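Local coordinates for protein alanine racemase (Enterococcus faecalis, PDB 3E6E) that belongs to the alanine racemase family, combining an N-terminal TIM-barrel domain with a C-terminal domain rich in beta strands, and forms a two-chain assembly, at residues Val39-Tyr44 against Val358-Ser363; Asp288-Leu291 against Gly296-Val299; Thr61-Ala66 against Ile72-Ala77; Glu20-Glu25 against Lys53-Gly58. The protein carries 1 engineered substitution. All coordinates share one frame; numbering follows the deposited sequence.

How the contacts relate
Contact 1 lies near the centre of the chain, where helix 40-44 of the N-terminal barrel domain meets helix 355-361 of the C-terminal domain. The centres of contacts 2, 3 and 4 lie about 17, 15 and 18 Å from its own. Contacts 3 and 4 share the barrel domain, about 16 Å apart centre to centre, and contact 2 belongs to the C-terminal domain, about 32 and 30 Å from them. Contacts 4, 3 and 2 close in that order along the chain; 3 and 2 are nested inside contact 1, whereas 4 alternates with it without touching. V39 N and S363 N are probably hydrogen-bonded to C64 O and D288 O, linking contact 1 to contacts 3 and 2.

Contact 1. Residues Val39-Tyr44 against Val358-Ser363; sequences VKANGY and VACTFS. With DCS (D-[3-hydroxy-2-methyl-5-phosphonooxymethyl-pyridin-4-ylmethyl]-N,O-cycloserylamide), chain D.
Y44 and C360 bury the most surface where a short helical turn of the barrel domain meets helix 355-361 of the C-terminal domain. The thiol approaches the tyrosine ring obliquely: C360 SG lies 5.5 Å from the centroid of the Y44 ring and 27° off its normal, a Cys sulfur-aromatic contact. With SG turned anti to its own carbonyl carbon (chi1 -55°), the same sulfur also reaches the methyl of A41, at 4.0 Å from CB. Cysteine suits this place because it is slender and polarisable, able to serve a ring and a methyl together.

The backbone of Y44 joins in. Its O lies 3.2 Å from A359 CB, a methyl small enough to let the carbonyl come close to the helix, while H46 ND1 is hydrogen-bonded to that oxygen. A41 to Y44 all have positive phi, giving the turn a left-handed sense that glycine at 43 adopts easily.

At the far end of the ring, the Y44 hydroxyl donates to the phosphate oxygen O2P of DCS over 2.6 Å, with O2P at the ring edge and near its plane. K40 NZ stands 3.6 Å from DCS C4A and forms a salt bridge with D315 of the second subunit. R222, S207, V225 and Y356 are among the other groups bonded to DCS.

Chemically, Y44 is divided: its ring meets a thiol obliquely at the domain junction and stacks with Y228, and its hydroxyl is given to an anion. One residue thus takes part in both the domain junction and phosphate binding.

Contact 2. Residues Asp288-Leu291 against Gly296-Val299; sequences DGWL and GFTV
F297 meets the indole of W290 loosely, through its ring atom CD2, which lies 4.4 Å from W290 CZ2. Both rings approach obliquely, and the two CA atoms of this pair are 10.7 Å apart; two large aromatic side chains span the gap. The indole gets there because its CG lies anti to the backbone N (chi1 -167°), which extends the six-membered part of the ring system toward the other segment.

Next along the chain, T298 opens strand 298-301 and points away from W290. A threonine fits this outward place, since its OG1 is hydrogen-bonded with R305 NE; separately, its backbone O is bonded with N342 ND2.

V299 faces back toward the tryptophan, as expected two residues after F297 in an extended chain. Its methyl CG1 touches W290 CZ2 at 3.8 Å, the nearer of the two approaches to the indole, and the compact branched side chain is well suited to a buried strand position.

F297 also packs on M346, V347 and K350 of helix 344-351, whereas W290 rests on I308 of strand 304-309 and C317 of strand 317-321. V299 adds C306 and I319 of those same two strands, so the contact spans the space from the helix to the C-terminal sheet.

Contact 3. Residues Thr61-Ala66 against Ile72-Ala77; sequences TGFCVA and IELREA
L74 sends one methyl, CD1, into the angle between two residues of the barrel strand. That methyl lies 3.8 Å from V65 CG1 and 3.9 Å from F63 CB, so it straddles the two strand positions that point toward the helix. L74 has CG anti to its carbonyl carbon (chi1 -69°) and a fully extended chi2 of -177°, which carries CD1 out from the helix to the strand. The V65 and L74 side chains run antiparallel alongside each other, while L74 meets F63 mainly at its CB, with the ring lying obliquely to the leucine methyl. Leucine's reach and valine's bulk close to the backbone complement each other here.

Further out, F63 extends to A52 of helix 48-56 and to V79 and D81 in the loop after the leucine's helix. C64, pointing away from L74, packs against F36 and V38 of the neighbouring strand 34-38. Backbone bonds of F63 with P82 and L84, and of C64 with A37, fix the strand between its two parallel neighbours. On the helix, R75 is hydrogen-bonded with the carbonyl oxygens of V79, D81, Y100 and D101, which ties the helix end to the following loops.

Dispersion and the burial of apolar surface join helix to strand within this beta-alpha-beta unit; the polar bonds that hold the two elements in position lie around the contact, not across it.

Contact 4. Residues Glu20-Glu25 against Lys53-Gly58; sequences ENVQKE and KAAKKG
V22 and Q23 of helix 15-28 meet A55 of helix 48-56 and G58 just beyond it. Earlier in the first helix, E20 points away from this partner and forms a salt bridge through OE1 with K24 NZ, 2.9 Å away, one turn on.

V22 faces the other helix. Its CG1 lies anti to the backbone N (chi1 174°) and packs on two carbonyl oxygens, 3.8 Å from A55 O and an equal 3.8 Å from G58 O, while CG2 forms the apolar pair with A55 CB at 4.1 Å. Valine fills the space without a long flexible chain, and alanine offers only a methyl, so the helices can lie close. G58, having no side chain, lets its backbone lie directly against V22.

Q23 comes next, its CA only 5.0 Å from G58 CA. The carbonyl of G58 is directed at it, with O 3.1 Å from Q23 CG, and Q23 CA makes a CA-H...O contact to the same oxygen. The aliphatic root of the glutamine does this work; its OE1 has a weak hydrogen bond with Q27 NE2.

K24 and E25 continue round the helix, where E25 packs on I221 and Y223 of strand 220-223. Strand 34-38 lies between these helices in sequence and beside 220-223 in the sheet, so this is helix-on-helix packing in the outer layer of a TIM barrel, where its first and eighth strands adjoin.

Contact 1. Residues Val39-Tyr44 against Val358-Ser363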
loop_
_atom_site.group_PDB
_atom_site.type_symbol
_atom_site.label_atom_id
_atom_site.label_comp_id
_atom_site.label_asym_id
_atom_site.label_seq_id
_atom_site.Cartn_x
_atom_site.Cartn_y
_atom_site.Cartn_z
ATOM N N VAL A 39 0.768 -6.178 -16.774
ATOM C CA VAL A 39 -0.142 -6.280 -15.637
ATOM C C VAL A 39 0.562 -6.512 -14.307
ATOM O O VAL A 39 0.059 -7.253 -13.455
ATOM C CB VAL A 39 -1.158 -7.427 -15.828
ATOM C CG1 VAL A 39 -2.006 -7.183 -17.071
ATOM C CG2 VAL A 39 -0.421 -8.757 -15.914
ATOM N N LYS A 40 1.721 -5.891 -14.124
ATOM C CA LYS A 40 2.467 -6.038 -12.875
ATOM C C LYS A 40 1.796 -5.277 -11.744
ATOM O O LYS A 40 0.771 -4.617 -11.951
ATOM C CB LYS A 40 3.903 -5.527 -13.035
ATOM C CG LYS A 40 4.050 -4.108 -13.575
ATOM C CD LYS A 40 5.528 -3.810 -13.719
ATOM C CE LYS A 40 5.804 -2.492 -14.410
ATOM N NZ LYS A 40 5.642 -1.334 -13.519
ATOM N N ALA A 41 2.398 -5.353 -10.558
ATOM C CA ALA A 41 1.871 -4.705 -9.360
ATOM C C ALA A 41 0.379 -5.044 -9.265
ATOM O O ALA A 41 -0.485 -4.166 -9.147
ATOM C CB ALA A 41 2.084 -3.201 -9.440
ATOM N N ASN A 42 0.110 -6.345 -9.336
ATOM C CA ASN A 42 -1.233 -6.898 -9.295
ATOM C C ASN A 42 -2.194 -6.141 -10.198
ATOM O O ASN A 42 -3.244 -5.666 -9.754
ATOM C CB ASN A 42 -1.783 -6.920 -7.864
ATOM C CG ASN A 42 -3.060 -7.729 -7.760
ATOM O OD1 ASN A 42 -3.158 -8.819 -8.326
ATOM N ND2 ASN A 42 -4.045 -7.206 -7.038
ATOM N N GLY A 43 -1.833 -6.033 -11.470
ATOM C CA GLY A 43 -2.687 -5.341 -12.406
ATOM C C GLY A 43 -2.806 -3.863 -12.108
ATOM O O GLY A 43 -3.844 -3.259 -12.379
ATOM N N TYR A 44 -1.747 -3.274 -11.556
ATOM C CA TYR A 44 -1.761 -1.846 -11.268
ATOM C C TYR A 44 -2.810 -1.554 -10.217
ATOM O O TYR A 44 -3.422 -0.479 -10.198
ATOM C CB TYR A 44 -2.085 -1.060 -12.541
ATOM C CG TYR A 44 -0.893 -0.732 -13.410
ATOM C CD1 TYR A 44 0.167 -1.626 -13.556
ATOM C CD2 TYR A 44 -0.840 0.464 -14.120
ATOM C CE1 TYR A 44 1.251 -1.331 -14.394
ATOM C CE2 TYR A 44 0.226 0.764 -14.950
ATOM C CZ TYR A 44 1.268 -0.134 -15.088
ATOM O OH TYR A 44 2.309 0.163 -15.933
ATOM N N VAL A 358 -1.353 6.001 -6.867
ATOM C CA VAL A 358 -2.543 5.906 -6.044
ATOM C C VAL A 358 -3.088 4.503 -6.219
ATOM O O VAL A 358 -3.440 3.832 -5.252
ATOM C CB VAL A 358 -3.607 6.946 -6.473
ATOM C CG1 VAL A 358 -4.904 6.745 -5.668
ATOM C CG2 VAL A 358 -3.057 8.359 -6.268
ATOM N N ALA A 359 -3.107 4.058 -7.471
ATOM C CA ALA A 359 -3.603 2.741 -7.834
ATOM C C ALA A 359 -2.819 1.603 -7.189
ATOM O O ALA A 359 -3.415 0.656 -6.665
ATOM C CB ALA A 359 -3.592 2.595 -9.343
ATOM N N CYS A 360 -1.494 1.685 -7.218
ATOM C CA CYS A 360 -0.679 0.626 -6.626
ATOM C C CYS A 360 -0.633 0.713 -5.104
ATOM O O CYS A 360 -0.163 -0.212 -4.436
ATOM C CB CYS A 360 0.760 0.683 -7.154
ATOM S SG CYS A 360 0.920 0.631 -8.950
ATOM N N THR A 361 -1.103 1.822 -4.546
ATOM C CA THR A 361 -1.051 1.961 -3.102
ATOM C C THR A 361 -2.266 1.348 -2.426
ATOM O O THR A 361 -2.163 0.892 -1.290
ATOM C CB THR A 361 -0.862 3.443 -2.672
ATOM O OG1 THR A 361 0.429 3.905 -3.105
ATOM C CG2 THR A 361 -0.924 3.566 -1.160
ATOM N N PHE A 362 -3.405 1.318 -3.120
ATOM C CA PHE A 362 -4.606 0.704 -2.548
ATOM C C PHE A 362 -4.204 -0.678 -2.027
ATOM O O PHE A 362 -3.703 -1.513 -2.776
ATOM C CB PHE A 362 -5.711 0.591 -3.612
ATOM C CG PHE A 362 -6.335 1.915 -3.977
ATOM C CD1 PHE A 362 -6.769 2.164 -5.271
ATOM C CD2 PHE A 362 -6.459 2.924 -3.029
ATOM C CE1 PHE A 362 -7.313 3.402 -5.621
ATOM C CE2 PHE A 362 -7.003 4.167 -3.370
ATOM C CZ PHE A 362 -7.430 4.407 -4.668
ATOM N N SER A 363 -4.415 -0.897 -0.733
ATOM C CA SER A 363 -4.049 -2.138 -0.054
ATOM C C SER A 363 -4.763 -3.414 -0.482
ATOM O O SER A 363 -5.801 -3.377 -1.128
ATOM C CB SER A 363 -4.224 -1.953 1.454
ATOM O OG SER A 363 -3.878 -3.133 2.159
HETATM N N1 DCS D . 7.640 -1.213 -20.438
HETATM C C2 DCS D . 8.562 -1.190 -19.341
HETATM C C2A DCS D . 9.991 -1.669 -19.508
HETATM C C3 DCS D . 8.094 -0.704 -18.115
HETATM O O3 DCS D . 8.898 -0.651 -17.029
HETATM C C4 DCS D . 6.714 -0.256 -18.019
HETATM C C4A DCS D . 6.196 0.280 -16.698
HETATM C C5 DCS D . 5.856 -0.321 -19.204
HETATM C C6 DCS D . 6.340 -0.798 -20.371
HETATM C C5A DCS D . 4.415 0.126 -19.206
HETATM O O4P DCS D . 4.377 1.542 -19.013
HETATM P P DCS D . 3.056 2.429 -18.951
HETATM O O1P DCS D . 2.398 2.282 -20.235
HETATM O O2P DCS D . 2.225 1.959 -17.847
HETATM O O3P DCS D . 3.467 3.813 -18.744
HETATM N N DCS D . 7.032 1.464 -16.247
HETATM C CA DCS D . 6.746 2.133 -15.048
HETATM C C DCS D . 7.485 2.010 -13.834
HETATM O O DCS D . 8.564 1.198 -13.633
HETATM N ND DCS D . 6.956 2.810 -12.941
HETATM O OG DCS D . 5.884 3.461 -13.515
HETATM C CB DCS D . 5.760 3.044 -14.792
#

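Contact 2. Residues Asp288-Leu291 against Gly296-Val299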
loop_
_atom_site.group_PDB
_atom_site.type_symbol
_atom_site.label_atom_id
_atom_site.label_comp_id
_atom_site.label_asym_id
_atom_site.label_seq_id
_atom_site.Cartn_x
_atom_site.Cartn_y
_atom_site.Cartn_z
ATOM N N ASP A 288 -5.472 1.592 4.017
ATOM C CA ASP A 288 -6.126 1.119 2.806
ATOM C C ASP A 288 -5.435 1.763 1.616
ATOM O O ASP A 288 -5.575 1.305 0.468
ATOM C CB ASP A 288 -7.596 1.549 2.789
ATOM C CG ASP A 288 -8.431 0.835 3.820
ATOM O OD1 ASP A 288 -9.471 1.406 4.198
ATOM O OD2 ASP A 288 -8.076 -0.290 4.243
ATOM N N GLY A 289 -4.717 2.847 1.908
ATOM C CA GLY A 289 -4.023 3.594 0.878
ATOM C C GLY A 289 -4.685 4.936 0.624
ATOM O O GLY A 289 -4.448 5.577 -0.400
ATOM N N TRP A 290 -5.544 5.346 1.554
ATOM C CA TRP A 290 -6.241 6.636 1.478
ATOM C C TRP A 290 -5.360 7.499 2.386
ATOM O O TRP A 290 -5.722 7.818 3.509
ATOM C CB TRP A 290 -7.657 6.476 2.047
ATOM C CG TRP A 290 -8.587 7.608 1.778
ATOM C CD1 TRP A 290 -9.077 8.497 2.688
ATOM C CD2 TRP A 290 -9.144 7.988 0.503
ATOM N NE1 TRP A 290 -9.903 9.409 2.064
ATOM C CE2 TRP A 290 -9.960 9.120 0.725
ATOM C CE3 TRP A 290 -9.027 7.484 -0.798
ATOM C CZ2 TRP A 290 -10.656 9.756 -0.309
ATOM C CZ3 TRP A 290 -9.720 8.120 -1.828
ATOM C CH2 TRP A 290 -10.522 9.245 -1.574
ATOM N N LEU A 291 -4.181 7.838 1.876
ATOM C CA LEU A 291 -3.177 8.602 2.597
ATOM C C LEU A 291 -3.618 9.874 3.316
ATOM O O LEU A 291 -4.462 10.631 2.836
ATOM C CB LEU A 291 -2.014 8.929 1.653
ATOM C CG LEU A 291 -1.341 7.760 0.927
ATOM C CD1 LEU A 291 -0.012 8.247 0.367
ATOM C CD2 LEU A 291 -1.102 6.583 1.875
ATOM N N GLY A 296 -9.181 17.510 3.350
ATOM C CA GLY A 296 -9.602 18.634 2.532
ATOM C C GLY A 296 -10.162 18.158 1.211
ATOM O O GLY A 296 -10.886 18.891 0.535
ATOM N N PHE A 297 -9.807 16.933 0.831
ATOM C CA PHE A 297 -10.308 16.361 -0.408
ATOM C C PHE A 297 -11.782 16.082 -0.105
ATOM O O PHE A 297 -12.141 15.834 1.043
ATOM C CB PHE A 297 -9.572 15.051 -0.740
ATOM C CG PHE A 297 -9.720 14.612 -2.175
ATOM C CD1 PHE A 297 -9.020 15.260 -3.190
ATOM C CD2 PHE A 297 -10.560 13.552 -2.516
ATOM C CE1 PHE A 297 -9.149 14.859 -4.523
ATOM C CE2 PHE A 297 -10.702 13.142 -3.843
ATOM C CZ PHE A 297 -9.997 13.793 -4.850
ATOM N N THR A 298 -12.633 16.129 -1.127
ATOM C CA THR A 298 -14.056 15.893 -0.934
ATOM C C THR A 298 -14.555 14.635 -1.633
ATOM O O THR A 298 -14.278 14.422 -2.809
ATOM C CB THR A 298 -14.877 17.087 -1.441
ATOM O OG1 THR A 298 -14.530 17.365 -2.804
ATOM C CG2 THR A 298 -14.593 18.312 -0.581
ATOM N N VAL A 299 -15.296 13.806 -0.901
ATOM C CA VAL A 299 -15.854 12.578 -1.456
ATOM C C VAL A 299 -17.328 12.785 -1.797
ATOM O O VAL A 299 -17.871 13.867 -1.579
ATOM C CB VAL A 299 -15.723 11.403 -0.484
ATOM C CG1 VAL A 299 -14.256 11.108 -0.227
ATOM C CG2 VAL A 299 -16.451 11.717 0.803
#

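Contact 3. Residues Thr61-Ala66 against Ile72-Ala77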
loop_
_atom_site.group_PDB
_atom_site.type_symbol
_atom_site.label_atom_id
_atom_site.label_comp_id
_atom_site.label_asym_id
_atom_site.label_seq_id
_atom_site.Cartn_x
_atom_site.Cartn_y
_atom_site.Cartn_z
ATOM N N THR A 61 -1.860 -10.333 -27.016
ATOM C CA THR A 61 -1.309 -11.633 -27.395
ATOM C C THR A 61 -0.021 -11.908 -26.639
ATOM O O THR A 61 0.773 -12.754 -27.039
ATOM C CB THR A 61 -1.042 -11.706 -28.919
ATOM O OG1 THR A 61 -0.103 -10.691 -29.300
ATOM C CG2 THR A 61 -2.336 -11.497 -29.689
ATOM N N GLY A 62 0.163 -11.192 -25.534
ATOM C CA GLY A 62 1.351 -11.355 -24.705
ATOM C C GLY A 62 1.248 -10.551 -23.415
ATOM O O GLY A 62 0.406 -9.648 -23.315
ATOM N N PHE A 63 2.108 -10.856 -22.439
ATOM C CA PHE A 63 2.080 -10.164 -21.148
ATOM C C PHE A 63 3.419 -9.761 -20.537
ATOM O O PHE A 63 4.403 -10.503 -20.611
ATOM C CB PHE A 63 1.317 -11.012 -20.131
ATOM C CG PHE A 63 -0.045 -11.379 -20.580
ATOM C CD1 PHE A 63 -0.260 -12.553 -21.292
ATOM C CD2 PHE A 63 -1.112 -10.512 -20.367
ATOM C CE1 PHE A 63 -1.527 -12.865 -21.799
ATOM C CE2 PHE A 63 -2.378 -10.804 -20.864
ATOM C CZ PHE A 63 -2.586 -11.987 -21.586
ATOM N N CYS A 64 3.428 -8.580 -19.913
ATOM C CA CYS A 64 4.609 -8.026 -19.254
ATOM C C CYS A 64 4.368 -7.860 -17.762
ATOM O O CYS A 64 3.344 -7.321 -17.348
ATOM C CB CYS A 64 4.950 -6.660 -19.835
ATOM S SG CYS A 64 5.251 -6.645 -21.610
ATOM N N VAL A 65 5.319 -8.323 -16.965
ATOM C CA VAL A 65 5.234 -8.219 -15.519
ATOM C C VAL A 65 6.614 -7.809 -15.044
ATOM O O VAL A 65 7.550 -7.753 -15.838
ATOM C CB VAL A 65 4.859 -9.567 -14.861
ATOM C CG1 VAL A 65 3.502 -10.028 -15.349
ATOM C CG2 VAL A 65 5.935 -10.606 -15.167
ATOM N N ALA A 66 6.749 -7.529 -13.754
ATOM C CA ALA A 66 8.039 -7.129 -13.210
ATOM C C ALA A 66 8.762 -8.264 -12.514
ATOM O O ALA A 66 9.986 -8.308 -12.520
ATOM C CB ALA A 66 7.857 -5.990 -12.237
ATOM N N ILE A 72 4.804 -16.526 -12.767
ATOM C CA ILE A 72 4.293 -17.843 -12.440
ATOM C C ILE A 72 2.790 -17.785 -12.174
ATOM O O ILE A 72 2.052 -18.686 -12.568
ATOM C CB ILE A 72 5.076 -18.448 -11.243
ATOM C CG1 ILE A 72 6.518 -18.722 -11.694
ATOM C CG2 ILE A 72 4.416 -19.725 -10.748
ATOM C CD1 ILE A 72 7.405 -19.309 -10.656
ATOM N N GLU A 73 2.323 -16.716 -11.541
ATOM C CA GLU A 73 0.903 -16.601 -11.279
ATOM C C GLU A 73 0.191 -16.706 -12.616
ATOM O O GLU A 73 -0.752 -17.491 -12.762
ATOM C CB GLU A 73 0.571 -15.268 -10.601
ATOM C CG GLU A 73 -0.931 -14.970 -10.539
ATOM C CD GLU A 73 -1.293 -13.857 -9.564
ATOM O OE1 GLU A 73 -1.453 -14.151 -8.359
ATOM O OE2 GLU A 73 -1.416 -12.691 -10.001
ATOM N N LEU A 74 0.653 -15.946 -13.604
ATOM C CA LEU A 74 0.018 -15.990 -14.922
ATOM C C LEU A 74 -0.030 -17.398 -15.509
ATOM O O LEU A 74 -1.016 -17.788 -16.148
ATOM C CB LEU A 74 0.734 -15.061 -15.898
ATOM C CG LEU A 74 0.572 -13.575 -15.592
ATOM C CD1 LEU A 74 1.250 -12.739 -16.670
ATOM C CD2 LEU A 74 -0.914 -13.246 -15.516
ATOM N N ARG A 75 1.033 -18.161 -15.297
ATOM C CA ARG A 75 1.062 -19.509 -15.819
ATOM C C ARG A 75 0.055 -20.376 -15.084
ATOM O O ARG A 75 -0.786 -21.025 -15.712
ATOM C CB ARG A 75 2.466 -20.112 -15.709
ATOM C CG ARG A 75 3.454 -19.626 -16.773
ATOM C CD ARG A 75 2.795 -19.432 -18.137
ATOM N NE ARG A 75 3.777 -19.475 -19.220
ATOM C CZ ARG A 75 3.597 -18.956 -20.432
ATOM N NH1 ARG A 75 2.462 -18.330 -20.738
ATOM N NH2 ARG A 75 4.548 -19.082 -21.348
ATOM N N GLU A 76 0.141 -20.379 -13.755
ATOM C CA GLU A 76 -0.772 -21.168 -12.938
ATOM C C GLU A 76 -2.227 -20.814 -13.217
ATOM O O GLU A 76 -3.124 -21.626 -13.000
ATOM C CB GLU A 76 -0.461 -20.962 -11.454
ATOM C CG GLU A 76 0.699 -21.806 -10.945
ATOM C CD GLU A 76 1.155 -21.409 -9.553
ATOM O OE1 GLU A 76 2.169 -21.971 -9.079
ATOM O OE2 GLU A 76 0.508 -20.535 -8.929
ATOM N N ALA A 77 -2.454 -19.610 -13.723
ATOM C CA ALA A 77 -3.801 -19.150 -14.015
ATOM C C ALA A 77 -4.343 -19.679 -15.325
ATOM O O ALA A 77 -5.541 -19.576 -15.584
ATOM C CB ALA A 77 -3.839 -17.623 -14.019
#

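Contact 4. Residues Glu20-Glu25 against Lys53-Gly58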
loop_
_atom_site.group_PDB
_atom_site.type_symbol
_atom_site.label_atom_id
_atom_site.label_comp_id
_atom_site.label_asym_id
_atom_site.label_seq_id
_atom_site.Cartn_x
_atom_site.Cartn_y
_atom_site.Cartn_z
ATOM N N GLU A 20 -12.088 -2.698 -23.716
ATOM C CA GLU A 20 -12.364 -1.617 -24.648
ATOM C C GLU A 20 -11.174 -0.694 -24.841
ATOM O O GLU A 20 -10.931 -0.209 -25.945
ATOM C CB GLU A 20 -13.600 -0.848 -24.165
ATOM C CG GLU A 20 -13.873 0.462 -24.877
ATOM C CD GLU A 20 -15.101 1.170 -24.316
ATOM O OE1 GLU A 20 -15.252 2.390 -24.587
ATOM O OE2 GLU A 20 -15.910 0.501 -23.610
ATOM N N ASN A 21 -10.426 -0.442 -23.774
ATOM C CA ASN A 21 -9.263 0.427 -23.903
ATOM C C ASN A 21 -8.245 -0.310 -24.783
ATOM O O ASN A 21 -7.559 0.292 -25.624
ATOM C CB ASN A 21 -8.660 0.730 -22.525
ATOM C CG ASN A 21 -9.588 1.548 -21.638
ATOM O OD1 ASN A 21 -9.373 1.648 -20.429
ATOM N ND2 ASN A 21 -10.617 2.142 -22.231
ATOM N N VAL A 22 -8.164 -1.622 -24.601
ATOM C CA VAL A 22 -7.226 -2.414 -25.379
ATOM C C VAL A 22 -7.622 -2.552 -26.848
ATOM O O VAL A 22 -6.764 -2.490 -27.725
ATOM C CB VAL A 22 -7.047 -3.798 -24.765
ATOM C CG1 VAL A 22 -6.178 -4.663 -25.679
ATOM C CG2 VAL A 22 -6.414 -3.658 -23.384
ATOM N N GLN A 23 -8.911 -2.744 -27.120
ATOM C CA GLN A 23 -9.370 -2.859 -28.494
ATOM C C GLN A 23 -9.181 -1.548 -29.242
ATOM O O GLN A 23 -8.718 -1.545 -30.381
ATOM C CB GLN A 23 -10.841 -3.236 -28.555
ATOM C CG GLN A 23 -11.104 -4.718 -28.681
ATOM C CD GLN A 23 -12.423 -5.007 -29.378
ATOM O OE1 GLN A 23 -12.559 -4.798 -30.591
ATOM N NE2 GLN A 23 -13.411 -5.478 -28.614
ATOM N N LYS A 24 -9.547 -0.431 -28.616
ATOM C CA LYS A 24 -9.395 0.863 -29.277
ATOM C C LYS A 24 -7.992 0.967 -29.850
ATOM O O LYS A 24 -7.817 1.171 -31.049
ATOM C CB LYS A 24 -9.603 2.032 -28.304
ATOM C CG LYS A 24 -11.010 2.229 -27.764
ATOM C CD LYS A 24 -12.020 2.550 -28.838
ATOM C CE LYS A 24 -13.190 3.345 -28.250
ATOM N NZ LYS A 24 -13.717 2.788 -26.957
ATOM N N GLU A 25 -6.997 0.817 -28.980
ATOM C CA GLU A 25 -5.602 0.905 -29.385
ATOM C C GLU A 25 -5.223 -0.121 -30.463
ATOM O O GLU A 25 -4.554 0.221 -31.433
ATOM C CB GLU A 25 -4.697 0.767 -28.151
ATOM C CG GLU A 25 -3.209 0.701 -28.451
ATOM C CD GLU A 25 -2.663 1.949 -29.145
ATOM O OE1 GLU A 25 -1.524 1.877 -29.663
ATOM O OE2 GLU A 25 -3.356 2.994 -29.170
ATOM N N LYS A 53 -6.711 -11.251 -18.538
ATOM C CA LYS A 53 -7.774 -11.904 -19.286
ATOM C C LYS A 53 -8.624 -10.887 -20.035
ATOM O O LYS A 53 -9.077 -11.147 -21.162
ATOM C CB LYS A 53 -8.648 -12.711 -18.326
ATOM C CG LYS A 53 -9.770 -13.497 -18.976
ATOM C CD LYS A 53 -10.254 -14.591 -18.025
ATOM C CE LYS A 53 -11.533 -15.255 -18.524
ATOM N NZ LYS A 53 -12.675 -14.293 -18.575
ATOM N N ALA A 54 -8.838 -9.730 -19.412
ATOM C CA ALA A 54 -9.635 -8.676 -20.033
ATOM C C ALA A 54 -8.889 -8.096 -21.216
ATOM O O ALA A 54 -9.492 -7.710 -22.210
ATOM C CB ALA A 54 -9.940 -7.578 -19.026
ATOM N N ALA A 55 -7.569 -8.028 -21.088
ATOM C CA ALA A 55 -6.715 -7.510 -22.147
ATOM C C ALA A 55 -6.615 -8.543 -23.256
ATOM O O ALA A 55 -6.446 -8.201 -24.413
ATOM C CB ALA A 55 -5.325 -7.196 -21.591
ATOM N N LYS A 56 -6.730 -9.817 -22.904
ATOM C CA LYS A 56 -6.645 -10.859 -23.915
ATOM C C LYS A 56 -7.853 -10.771 -24.856
ATOM O O LYS A 56 -7.697 -10.608 -26.068
ATOM C CB LYS A 56 -6.567 -12.242 -23.259
ATOM C CG LYS A 56 -6.144 -13.351 -24.223
ATOM C CD LYS A 56 -6.049 -14.708 -23.529
ATOM C CE LYS A 56 -7.399 -15.144 -22.944
ATOM N NZ LYS A 56 -7.274 -16.344 -22.051
ATOM N N LYS A 57 -9.057 -10.859 -24.299
ATOM C CA LYS A 57 -10.262 -10.773 -25.113
ATOM C C LYS A 57 -10.344 -9.426 -25.794
ATOM O O LYS A 57 -11.192 -9.207 -26.653
ATOM C CB LYS A 57 -11.511 -11.021 -24.260
ATOM C CG LYS A 57 -11.480 -10.400 -22.869
ATOM C CD LYS A 57 -12.574 -10.989 -21.978
ATOM C CE LYS A 57 -12.331 -12.473 -21.711
ATOM N NZ LYS A 57 -13.433 -13.101 -20.924
ATOM N N GLY A 58 -9.450 -8.523 -25.410
ATOM C CA GLY A 58 -9.415 -7.207 -26.018
ATOM C C GLY A 58 -8.497 -7.199 -27.235
ATOM O O GLY A 58 -8.566 -6.300 -28.079
#